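Local coordinates for race-specific elicitor A4 (Passalora fulva, PDB 6BN0), which binds chitin as a fungal effector through a CBM14-type domain and elicits a hypersensitive response in tomato plants carrying Cf-4, at residues 67-70 with 71-74. Numbering follows the deposited sequence.
Sequences CDYP and NLST. With NAG (2-acetamido-2-deoxy-beta-D-glucopyranose), chain E; NAG (2-acetamido-2-deoxy-beta-D-glucopyranose), chain F; NAG (2-acetamido-2-deoxy-beta-D-glucopyranose), chain B.
The ring of Y69 has L72 CD1 at its edge, 4.4 Å from Y69 CD2, and the N-acetylglucosamine of chain E over one face. There the acetyl methyl C8 of that sugar sits 3.5 Å above the ring plane, displaced toward the rim, in a CH-pi type contact. The sugar's O3 lies in the ring plane at the edge and shares a hydrogen bond of 3.1 Å with Y69 OH; N2 of the chain F sugar donates a weak hydrogen bond to the same hydroxyl. With CG anti to its carbonyl carbon (chi1 -57°), Y69 sends its ring to the sugars while its backbone stays in the turn.

The side chains of D68 and L72 cross obliquely, L72 CD1 lying 3.6 Å from D68 OD1. That oxygen also accepts the Y69 backbone N-H at 2.9 Å, on its anti side, while OD2 bonds to W66 NE1, so both carboxylate oxygens are engaged. N71 OD1 rests 3.4 Å from Y69 CB.

Past Y69, the chain leaving strand 66-68 folds into a short 3-10 turn. L72 N bonds to Y69 O at 2.8 Å, and S73 N to P70 O. S73 OG bonds to Q57 and to C75 N, tying the turn to strand 57-59.

One residue before D68 on the same strand, C67 O accepts a hydrogen bond from O6 of the chain B sugar (2.6 Å). Y69 thus offers this chitin-binding type-2 domain both an aromatic face for an acetyl methyl and a hydroxyl for two sugars, consistent with recognition of N-acetylated chains.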
ATOM      1  N   CYS A  67       3.147   5.587   5.972  1.00 23.17           N
ATOM      2  CA  CYS A  67       2.614   6.693   6.760  1.00 20.75           C
ATOM      3  C   CYS A  67       2.254   6.227   8.172  1.00 27.27           C
ATOM      4  O   CYS A  67       1.737   5.121   8.360  1.00 26.98           O
ATOM      5  CB  CYS A  67       1.406   7.274   6.031  1.00 24.21           C
ATOM      6  SG  CYS A  67       1.786   7.848   4.372  1.00 28.02           S
ATOM      7  N   ASP A  68       2.539   7.060   9.173  1.00 24.65           N
ATOM      8  CA  ASP A  68       2.512   6.606  10.575  1.00 27.42           C
ATOM      9  C   ASP A  68       2.021   7.733  11.468  1.00 25.13           C
ATOM     10  O   ASP A  68       1.904   8.883  11.025  1.00 27.04           O
ATOM     11  CB  ASP A  68       3.920   6.125  11.035  1.00 26.57           C
ATOM     12  CG  ASP A  68       3.855   4.887  11.993  1.00 31.95           C
ATOM     13  OD1 ASP A  68       2.841   4.681  12.682  1.00 32.42           O
ATOM     14  OD2 ASP A  68       4.791   4.072  12.025  1.00 27.73           O
ATOM     15  N   TYR A  69       1.735   7.402  12.740  1.00 25.15           N
ATOM     16  CA  TYR A  69       1.384   8.459  13.682  1.00 28.81           C
ATOM     17  C   TYR A  69       2.574   9.396  13.846  1.00 31.69           C
ATOM     18  O   TYR A  69       3.741   8.941  13.820  1.00 30.75           O
ATOM     19  CB  TYR A  69       0.961   7.910  15.062  1.00 31.00           C
ATOM     20  CG  TYR A  69      -0.195   6.949  14.952  1.00 36.60           C
ATOM     21  CD1 TYR A  69      -1.465   7.399  14.618  1.00 33.86           C
ATOM     22  CD2 TYR A  69      -0.009   5.582  15.163  1.00 36.70           C
ATOM     23  CE1 TYR A  69      -2.528   6.528  14.519  1.00 35.80           C
ATOM     24  CE2 TYR A  69      -1.060   4.708  15.067  1.00 34.91           C
ATOM     25  CZ  TYR A  69      -2.313   5.181  14.745  1.00 34.67           C
ATOM     26  OH  TYR A  69      -3.369   4.305  14.634  1.00 35.70           O
ATOM     27  N   PRO A  70       2.326  10.696  14.042  1.00 32.14           N
ATOM     28  CA  PRO A  70       3.453  11.660  14.134  1.00 30.87           C
ATOM     29  C   PRO A  70       4.522  11.306  15.144  1.00 31.82           C
ATOM     30  O   PRO A  70       5.710  11.452  14.831  1.00 35.70           O
ATOM     31  CB  PRO A  70       2.742  12.975  14.485  1.00 33.63           C
ATOM     32  CG  PRO A  70       1.380  12.832  13.733  1.00 32.58           C
ATOM     33  CD  PRO A  70       1.007  11.364  13.978  1.00 29.23           C
ATOM     34  N   ASN A  71       4.163  10.819  16.330  1.00 38.66           N
ATOM     35  CA  ASN A  71       5.188  10.462  17.303  1.00 42.72           C
ATOM     36  C   ASN A  71       6.074   9.298  16.853  1.00 39.08           C
ATOM     37  O   ASN A  71       7.107   9.058  17.475  1.00 41.95           O
ATOM     38  CB  ASN A  71       4.545  10.128  18.650  1.00 53.36           C
ATOM     39  CG  ASN A  71       3.767   8.851  18.600  1.00 66.11           C
ATOM     40  OD1 ASN A  71       2.913   8.667  17.740  1.00 74.14           O
ATOM     41  ND2 ASN A  71       4.077   7.939  19.510  1.00 76.45           N
ATOM     42  N   LEU A  72       5.721   8.577  15.791  1.00 39.71           N
ATOM     43  CA  LEU A  72       6.568   7.521  15.263  1.00 37.83           C
ATOM     44  C   LEU A  72       7.167   7.880  13.919  1.00 37.67           C
ATOM     45  O   LEU A  72       7.895   7.066  13.346  1.00 39.94           O
ATOM     46  CB  LEU A  72       5.788   6.204  15.104  1.00 31.08           C
ATOM     47  CG  LEU A  72       5.149   5.686  16.380  1.00 38.44           C
ATOM     48  CD1 LEU A  72       4.174   4.518  16.066  1.00 36.78           C
ATOM     49  CD2 LEU A  72       6.267   5.289  17.322  1.00 46.06           C
ATOM     50  N   SER A  73       6.877   9.058  13.397  1.00 35.41           N
ATOM     51  CA  SER A  73       7.331   9.390  12.062  1.00 32.59           C
ATOM     52  C   SER A  73       8.762   9.891  12.103  1.00 35.73           C
ATOM     53  O   SER A  73       9.306  10.196  13.162  1.00 35.50           O
ATOM     54  CB  SER A  73       6.446  10.469  11.442  1.00 31.93           C
ATOM     55  OG  SER A  73       6.847  11.735  11.970  1.00 33.07           O
ATOM     56  N   THR A  74       9.357  10.021  10.921  1.00 37.04           N
ATOM     57  CA  THR A  74      10.698  10.574  10.793  1.00 29.01           C
ATOM     58  C   THR A  74      10.661  12.058  10.367  1.00 31.94           C
ATOM     59  O   THR A  74      11.656  12.602   9.881  1.00 34.55           O
ATOM     60  CB  THR A  74      11.535   9.721   9.826  1.00 33.93           C
ATOM     61  OG1 THR A  74      10.804   9.527   8.614  1.00 32.32           O
ATOM     62  CG2 THR A  74      11.925   8.332  10.430  1.00 28.53           C
TER
HETATM   63  C1  NAG E   6      -0.560  -0.172  11.982  1.00 38.16           C
HETATM   64  C2  NAG E   6      -1.163   0.959  12.805  1.00 39.49           C
HETATM   65  C3  NAG E   6      -1.163   0.609  14.310  1.00 51.18           C
HETATM   66  C4  NAG E   6      -1.771  -0.778  14.523  1.00 43.69           C
HETATM   67  C5  NAG E   6      -1.178  -1.813  13.566  1.00 38.87           C
HETATM   68  C6  NAG E   6      -1.894  -3.139  13.647  1.00 35.69           C
HETATM   69  C7  NAG E   6      -1.200   3.212  11.933  1.00 25.05           C
HETATM   70  C8  NAG E   6      -0.469   4.510  11.656  1.00 25.53           C
HETATM   71  N2  NAG E   6      -0.514   2.241  12.526  1.00 28.22           N
HETATM   72  O3  NAG E   6      -1.977   1.542  15.024  1.00 50.02           O
HETATM   73  O4  NAG E   6      -1.584  -1.254  15.853  1.00 44.24           O
HETATM   74  O5  NAG E   6      -1.283  -1.356  12.208  1.00 33.52           O
HETATM   75  O6  NAG E   6      -1.380  -4.075  12.712  1.00 40.96           O
HETATM   76  O7  NAG E   6      -2.378   3.068  11.658  1.00 31.06           O
HETATM   77  C1  NAG F   5      -5.035   1.243  11.039  1.00 27.64           C
HETATM   78  C2  NAG F   5      -5.802   2.224  11.937  1.00 29.48           C
HETATM   79  C3  NAG F   5      -5.903   1.689  13.364  1.00 34.10           C
HETATM   80  C4  NAG F   5      -6.422   0.257  13.388  1.00 30.06           C
HETATM   81  C5  NAG F   5      -5.576  -0.620  12.462  1.00 27.25           C
HETATM   82  C6  NAG F   5      -6.091  -2.030  12.327  1.00 26.42           C
HETATM   83  C7  NAG F   5      -5.667   4.653  11.494  1.00 26.47           C
HETATM   84  C8  NAG F   5      -4.786   5.883  11.586  1.00 23.49           C
HETATM   85  N2  NAG F   5      -5.128   3.513  11.943  1.00 26.91           N
HETATM   86  O3  NAG F   5      -6.760   2.543  14.119  1.00 31.91           O
HETATM   87  O4  NAG F   5      -6.270  -0.253  14.708  1.00 32.53           O
HETATM   88  O5  NAG F   5      -5.593  -0.063  11.145  1.00 28.33           O
HETATM   89  O6  NAG F   5      -5.169  -2.802  11.569  1.00 29.02           O
HETATM   90  O7  NAG F   5      -6.801   4.701  11.030  1.00 30.21           O
HETATM   91  C1  NAG B   5       0.051  -1.114   6.792  1.00 23.94           C
HETATM   92  C2  NAG B   5       0.033  -2.235   7.855  1.00 23.86           C
HETATM   93  C3  NAG B   5      -0.553  -1.714   9.185  1.00 24.72           C
HETATM   94  C4  NAG B   5       0.071  -0.388   9.589  1.00 24.65           C
HETATM   95  C5  NAG B   5      -0.003   0.606   8.430  1.00 25.96           C
HETATM   96  C6  NAG B   5       0.652   1.942   8.762  1.00 25.14           C
HETATM   97  C7  NAG B   5      -0.333  -4.620   7.363  1.00 26.08           C
HETATM   98  C8  NAG B   5      -1.304  -5.645   6.831  1.00 21.64           C
HETATM   99  N2  NAG B   5      -0.764  -3.354   7.371  1.00 25.11           N
HETATM  100  O3  NAG B   5      -0.305  -2.702  10.181  1.00 27.29           O
HETATM  101  O4  NAG B   5      -0.665   0.257  10.625  1.00 30.83           O
HETATM  102  O5  NAG B   5       0.689   0.049   7.318  1.00 27.14           O
HETATM  103  O6  NAG B   5       0.693   2.802   7.627  1.00 26.56           O
HETATM  104  O7  NAG B   5       0.788  -4.927   7.766  1.00 26.89           O